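Local atomic coordinates of glycoside Hydrolase (Bacteroides uniformis, PDB entry 5T99), a protein that probably hydrolyses terminal beta-galactosidic linkages of agarose-derived sugars as a family 2 glycoside hydrolase, and binds the inhibitor galacto-isofagomine in its active-site pocket. Residues V613-H618 with V629-N634; E687-A692 with K700-I705. All blocks are in the same frame, centred on the assembly; numbering follows the deposited sequence.

Interaction 1. Residues V613-H618 with V629-N634; sequences VHILPH and VYVYTN
L616 meets Y632 and Y630 because its CG lies between the backbone N and the carbonyl carbon (chi1 56°), while the ring carbon CG of Y632 stands anti to its own carbonyl carbon (chi1 -51°). All three belong to the antiparallel beta hairpin of strands 613-616 and 626-633, whose strand 613-616 is an outer strand of a three-stranded sheet that forms one layer of a beta-sandwich. With these torsions, L616 CD1 comes over one face of the Y632 ring, displaced toward its rim. This is a CH-pi contact, with L616 CD1 4.0 Å from the centroid of the Y632 ring. The other branch, L616 CD2, rests against Y630 CB at 3.6 Å. H614 lies on the same sheet face, next to Y632. Its NE2 bonds to D598 and its ring stacks on Y601, so the imidazole is held from outside the hairpin.

Two hydrogen-bonded pairs join the backbones. H614 and Y632 exchange two N-H...O bonds, and so do L616 and Y630. The bond from H614 N to Y632 O is the more bent of its pair, with 136° at the hydrogen. Between these pairs sits the non-hydrogen-bonded pair I615 and V631, whose side chains point to the other face. There the contacts are aliphatic. V613 CG2 touches V631 CG1 at 3.5 Å, and I615 CD1 reaches V629 CG1 at 3.9 Å. This buried face packs on strands 687-693 and 699-706, with V613 and V631 both against V690. Along its other edge, strand 626-633 pairs with strand 677-682. A cis peptide bond precedes P617, where the first strand has ended. Just before it, L616 O accepts Y630 N at 2.9 Å and also lies 3.4 Å from V629 CA.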
loop_
_atom_site.group_PDB
_atom_site.type_symbol
_atom_site.label_atom_id
_atom_site.label_comp_id
_atom_site.label_asym_id
_atom_site.label_seq_id
_atom_site.Cartn_x
_atom_site.Cartn_y
_atom_site.Cartn_z
ATOM N N VAL A 613 -5.298 -20.178 -17.216
ATOM C CA VAL A 613 -6.355 -21.062 -16.813
ATOM C C VAL A 613 -6.013 -21.473 -15.390
ATOM O O VAL A 613 -4.831 -21.605 -15.033
ATOM C CB VAL A 613 -6.490 -22.261 -17.787
ATOM C CG1 VAL A 613 -5.286 -23.192 -17.692
ATOM C CG2 VAL A 613 -7.781 -23.024 -17.537
ATOM N N HIS A 614 -7.041 -21.603 -14.567
ATOM C CA HIS A 614 -6.864 -22.005 -13.177
ATOM C C HIS A 614 -8.054 -22.860 -12.776
ATOM O O HIS A 614 -9.183 -22.603 -13.210
ATOM C CB HIS A 614 -6.732 -20.774 -12.276
ATOM C CG HIS A 614 -6.784 -21.074 -10.811
ATOM N ND1 HIS A 614 -5.661 -21.365 -10.070
ATOM C CD2 HIS A 614 -7.823 -21.090 -9.943
ATOM C CE1 HIS A 614 -6.004 -21.562 -8.809
ATOM N NE2 HIS A 614 -7.312 -21.398 -8.706
ATOM N N ILE A 615 -7.781 -23.860 -11.945
ATOM C CA ILE A 615 -8.755 -24.877 -11.594
ATOM C C ILE A 615 -8.866 -24.944 -10.070
ATOM O O ILE A 615 -7.885 -24.701 -9.342
ATOM C CB ILE A 615 -8.403 -26.249 -12.234
ATOM C CG1 ILE A 615 -9.472 -27.289 -11.907
ATOM C CG2 ILE A 615 -7.036 -26.746 -11.783
ATOM C CD1 ILE A 615 -9.406 -28.522 -12.784
ATOM N N LEU A 616 -10.084 -25.212 -9.610
ATOM C CA LEU A 616 -10.362 -25.446 -8.202
ATOM C C LEU A 616 -11.559 -26.409 -8.088
ATOM O O LEU A 616 -12.393 -26.445 -9.002
ATOM C CB LEU A 616 -10.564 -24.117 -7.434
ATOM C CG LEU A 616 -11.556 -22.966 -7.713
ATOM C CD1 LEU A 616 -11.559 -22.493 -9.154
ATOM C CD2 LEU A 616 -12.964 -23.273 -7.234
ATOM N N PRO A 617 -11.656 -27.203 -7.016
ATOM C CA PRO A 617 -10.774 -27.186 -5.838
ATOM C C PRO A 617 -9.536 -28.059 -6.024
ATOM O O PRO A 617 -9.160 -28.329 -7.156
ATOM C CB PRO A 617 -11.689 -27.734 -4.733
ATOM C CG PRO A 617 -12.596 -28.654 -5.446
ATOM C CD PRO A 617 -12.862 -28.012 -6.777
ATOM N N HIS A 618 -8.889 -28.445 -4.924
ATOM C CA HIS A 618 -7.941 -29.574 -4.913
ATOM C C HIS A 618 -8.635 -30.904 -5.276
ATOM O O HIS A 618 -9.868 -30.965 -5.402
ATOM C CB HIS A 618 -7.207 -29.692 -3.549
ATOM C CG HIS A 618 -8.097 -30.003 -2.368
ATOM N ND1 HIS A 618 -8.116 -29.218 -1.234
ATOM C CD2 HIS A 618 -8.978 -31.010 -2.134
ATOM C CE1 HIS A 618 -8.966 -29.723 -0.356
ATOM N NE2 HIS A 618 -9.506 -30.809 -0.879
ATOM N N VAL A 629 -16.473 -28.429 -9.866
ATOM C CA VAL A 629 -15.152 -28.012 -10.339
ATOM C C VAL A 629 -15.329 -26.751 -11.161
ATOM O O VAL A 629 -16.075 -26.739 -12.138
ATOM C CB VAL A 629 -14.438 -29.125 -11.149
ATOM C CG1 VAL A 629 -13.216 -28.591 -11.895
ATOM C CG2 VAL A 629 -14.018 -30.251 -10.214
ATOM N N TYR A 630 -14.638 -25.696 -10.737
ATOM C CA TYR A 630 -14.695 -24.378 -11.359
ATOM C C TYR A 630 -13.372 -24.110 -12.075
ATOM O O TYR A 630 -12.296 -24.484 -11.584
ATOM C CB TYR A 630 -14.958 -23.322 -10.286
ATOM C CG TYR A 630 -16.392 -23.236 -9.756
ATOM C CD1 TYR A 630 -16.727 -22.280 -8.796
ATOM C CD2 TYR A 630 -17.421 -24.073 -10.223
ATOM C CE1 TYR A 630 -18.023 -22.172 -8.297
ATOM C CE2 TYR A 630 -18.715 -23.956 -9.744
ATOM C CZ TYR A 630 -19.011 -23.009 -8.778
ATOM O OH TYR A 630 -20.288 -22.906 -8.294
ATOM N N VAL A 631 -13.460 -23.515 -13.259
ATOM C CA VAL A 631 -12.279 -23.097 -14.004
ATOM C C VAL A 631 -12.422 -21.626 -14.354
ATOM O O VAL A 631 -13.468 -21.204 -14.860
ATOM C CB VAL A 631 -12.065 -23.938 -15.283
ATOM C CG1 VAL A 631 -11.015 -23.308 -16.204
ATOM C CG2 VAL A 631 -11.661 -25.361 -14.916
ATOM N N TYR A 632 -11.360 -20.865 -14.071
ATOM C CA TYR A 632 -11.268 -19.452 -14.449
ATOM C C TYR A 632 -10.226 -19.300 -15.559
ATOM O O TYR A 632 -9.082 -19.712 -15.400
ATOM C CB TYR A 632 -10.906 -18.586 -13.230
ATOM C CG TYR A 632 -11.779 -18.794 -11.992
ATOM C CD1 TYR A 632 -13.145 -19.075 -12.098
ATOM C CD2 TYR A 632 -11.238 -18.680 -10.708
ATOM C CE1 TYR A 632 -13.929 -19.261 -10.973
ATOM C CE2 TYR A 632 -12.022 -18.860 -9.573
ATOM C CZ TYR A 632 -13.364 -19.151 -9.715
ATOM O OH TYR A 632 -14.146 -19.330 -8.603
ATOM N N THR A 633 -10.633 -18.735 -16.685
ATOM C CA THR A 633 -9.747 -18.544 -17.820
ATOM C C THR A 633 -10.150 -17.280 -18.568
ATOM O O THR A 633 -11.305 -16.864 -18.504
ATOM C CB THR A 633 -9.798 -19.743 -18.801
ATOM O OG1 THR A 633 -8.848 -19.558 -19.865
ATOM C CG2 THR A 633 -11.174 -19.892 -19.425
ATOM N N ASN A 634 -9.186 -16.694 -19.277
ATOM C CA ASN A 634 -9.449 -15.606 -20.227
ATOM C C ASN A 634 -9.552 -16.111 -21.668
ATOM O O ASN A 634 -9.710 -15.316 -22.590
ATOM C CB ASN A 634 -8.413 -14.477 -20.108
ATOM C CG ASN A 634 -6.974 -14.971 -20.140
ATOM O OD1 ASN A 634 -6.710 -16.170 -20.300
ATOM N ND2 ASN A 634 -6.029 -14.043 -19.975
#

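Interaction 2. Residues E687-A692 with K700-I705; sequences ELTVKA and KAEKTI
T689 and T704 face each other as a non-hydrogen-bonded pair in the antiparallel beta hairpin of strands 687-693 and 699-706. Strand 699-706 is one of the two outermost strands of its four-stranded sheet. The inner face is tight because it is buried against the facing sheet. The side chains of L688, V690 and A692 point inward and pack on strand 613-616, strand 626-633 and nearby loops. I705 CG1 meets L688 CB at 4.0 Å here. In the backbone, L688 with I705 and V690 with K703 each exchange two N-H...O bonds.

The other face is more polar and more exposed. One tight contact lies on it: T689 OG1 and T704 OG1 form a hydrogen bond of 2.7 Å. Both OG1 atoms stand anti to their carbonyl carbons (chi1 -61° in T689, -73° in T704), which turns them toward each other. A valine in place of T689 would probably leave the T704 hydroxyl without this partner and freer to turn. The K691 and E702 end is loose. These two lie side by side and point the same way, but no salt bridge closes: K691 NZ is 4.5 Å from E702 OE1. K691 also makes a cation-pi contact with F641. At the opposite end of this face the E687 carboxylate is paired with R706.

Toward the turn the register slips by one residue. K700 and A701 both face A692, a classic beta bulge. A692 O takes K700 N at 2.9 Å, while A701 N is a weak second donor to A692 O at 3.4 Å.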
loop_
_atom_site.group_PDB
_atom_site.type_symbol
_atom_site.label_atom_id
_atom_site.label_comp_id
_atom_site.label_asym_id
_atom_site.label_seq_id
_atom_site.Cartn_x
_atom_site.Cartn_y
_atom_site.Cartn_z
ATOM N N GLU A 687 -5.523 -37.796 -11.434
ATOM C CA GLU A 687 -5.206 -36.470 -11.971
ATOM C C GLU A 687 -6.291 -35.826 -12.846
ATOM O O GLU A 687 -6.810 -36.430 -13.784
ATOM C CB GLU A 687 -3.837 -36.468 -12.666
ATOM C CG GLU A 687 -3.733 -37.066 -14.063
ATOM C CD GLU A 687 -2.296 -37.022 -14.598
ATOM O OE1 GLU A 687 -1.366 -36.600 -13.858
ATOM O OE2 GLU A 687 -2.086 -37.408 -15.767
ATOM N N LEU A 688 -6.601 -34.576 -12.503
ATOM C CA LEU A 688 -7.617 -33.775 -13.152
ATOM C C LEU A 688 -6.925 -32.651 -13.941
ATOM O O LEU A 688 -6.258 -31.788 -13.351
ATOM C CB LEU A 688 -8.542 -33.200 -12.072
ATOM C CG LEU A 688 -9.798 -32.444 -12.487
ATOM C CD1 LEU A 688 -10.705 -33.330 -13.318
ATOM C CD2 LEU A 688 -10.522 -31.939 -11.250
ATOM N N THR A 689 -7.069 -32.668 -15.264
ATOM C CA THR A 689 -6.362 -31.734 -16.132
ATOM C C THR A 689 -7.340 -30.834 -16.896
ATOM O O THR A 689 -8.331 -31.307 -17.438
ATOM C CB THR A 689 -5.447 -32.496 -17.113
ATOM O OG1 THR A 689 -4.469 -33.235 -16.372
ATOM C CG2 THR A 689 -4.735 -31.542 -18.060
ATOM N N VAL A 690 -7.042 -29.535 -16.928
ATOM C CA VAL A 690 -7.856 -28.557 -17.658
ATOM C C VAL A 690 -7.038 -27.990 -18.806
ATOM O O VAL A 690 -5.870 -27.652 -18.629
ATOM C CB VAL A 690 -8.407 -27.414 -16.761
ATOM C CG1 VAL A 690 -7.306 -26.606 -16.078
ATOM C CG2 VAL A 690 -9.302 -26.500 -17.583
ATOM N N LYS A 691 -7.667 -27.901 -19.972
ATOM C CA LYS A 691 -7.043 -27.357 -21.158
ATOM C C LYS A 691 -7.874 -26.189 -21.655
ATOM O O LYS A 691 -9.071 -26.343 -21.872
ATOM C CB LYS A 691 -6.943 -28.431 -22.232
ATOM C CG LYS A 691 -5.950 -29.527 -21.887
ATOM C CD LYS A 691 -5.778 -30.523 -23.027
ATOM C CE LYS A 691 -4.972 -31.722 -22.560
ATOM N NZ LYS A 691 -4.814 -32.719 -23.639
ATOM N N ALA A 692 -7.224 -25.036 -21.835
ATOM C CA ALA A 692 -7.869 -23.821 -22.317
ATOM C C ALA A 692 -7.501 -23.593 -23.778
ATOM O O ALA A 692 -6.320 -23.670 -24.140
ATOM C CB ALA A 692 -7.444 -22.626 -21.476
ATOM N N LYS A 700 -3.931 -22.973 -25.598
ATOM C CA LYS A 700 -3.314 -21.724 -25.124
ATOM C C LYS A 700 -2.787 -21.768 -23.680
ATOM O O LYS A 700 -1.897 -20.991 -23.332
ATOM C CB LYS A 700 -4.317 -20.576 -25.274
ATOM C CG LYS A 700 -4.752 -20.305 -26.712
ATOM C CD LYS A 700 -4.105 -19.074 -27.338
ATOM C CE LYS A 700 -2.634 -19.265 -27.647
ATOM N NZ LYS A 700 -1.999 -17.972 -28.043
ATOM N N ALA A 701 -3.349 -22.643 -22.845
ATOM C CA ALA A 701 -2.838 -22.901 -21.501
ATOM C C ALA A 701 -3.409 -24.198 -20.955
ATOM O O ALA A 701 -4.461 -24.674 -21.405
ATOM C CB ALA A 701 -3.204 -21.760 -20.571
ATOM N N GLU A 702 -2.722 -24.762 -19.969
ATOM C CA GLU A 702 -3.242 -25.934 -19.261
ATOM C C GLU A 702 -2.678 -26.085 -17.844
ATOM O O GLU A 702 -1.572 -25.643 -17.550
ATOM C CB GLU A 702 -3.091 -27.226 -20.110
ATOM C CG GLU A 702 -1.791 -28.017 -20.043
ATOM C CD GLU A 702 -1.912 -29.369 -20.758
ATOM O OE1 GLU A 702 -2.385 -29.412 -21.916
ATOM O OE2 GLU A 702 -1.553 -30.399 -20.157
ATOM N N LYS A 703 -3.482 -26.675 -16.965
ATOM C CA LYS A 703 -3.063 -26.981 -15.604
ATOM C C LYS A 703 -3.541 -28.373 -15.243
ATOM O O LYS A 703 -4.574 -28.836 -15.733
ATOM C CB LYS A 703 -3.630 -25.977 -14.594
ATOM C CG LYS A 703 -3.176 -24.537 -14.769
ATOM C CD LYS A 703 -1.720 -24.325 -14.378
ATOM C CE LYS A 703 -1.323 -22.874 -14.616
ATOM N NZ LYS A 703 0.093 -22.625 -14.253
ATOM N N THR A 704 -2.771 -29.025 -14.379
ATOM C CA THR A 704 -3.069 -30.358 -13.889
ATOM C C THR A 704 -2.983 -30.312 -12.372
ATOM O O THR A 704 -2.021 -29.762 -11.829
ATOM C CB THR A 704 -2.050 -31.375 -14.462
ATOM O OG1 THR A 704 -2.332 -31.597 -15.846
ATOM C CG2 THR A 704 -2.109 -32.719 -13.731
ATOM N N ILE A 705 -3.981 -30.884 -11.699
ATOM C CA ILE A 705 -3.895 -31.146 -10.249
ATOM C C ILE A 705 -3.988 -32.648 -9.965
ATOM O O ILE A 705 -4.667 -33.387 -10.682
ATOM C CB ILE A 705 -4.958 -30.376 -9.417
ATOM C CG1 ILE A 705 -6.385 -30.675 -9.890
ATOM C CG2 ILE A 705 -4.684 -28.875 -9.460
ATOM C CD1 ILE A 705 -7.451 -30.145 -8.959
#

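In the fold
Along the chain, helix 598-607 leads into strand 613-616, and interaction 1 closes the first loop when strand 626-633 turns back on it. The chain then passes through several strands, among them 637-642, 645-651 and 677-682, before strand 687-693. Interaction 2 closes the second loop with strand 699-706. The two hairpins follow in series, neither nested nor crossed. They belong to different sheets, which lie face to face as the layers of a sandwich. The centres of the two interactions are about 9 Å apart. Contacts join the layers: V613 O lies 3.4 Å from K703 CG, and T633 OG1 lies 3.7 Å from A692 CB.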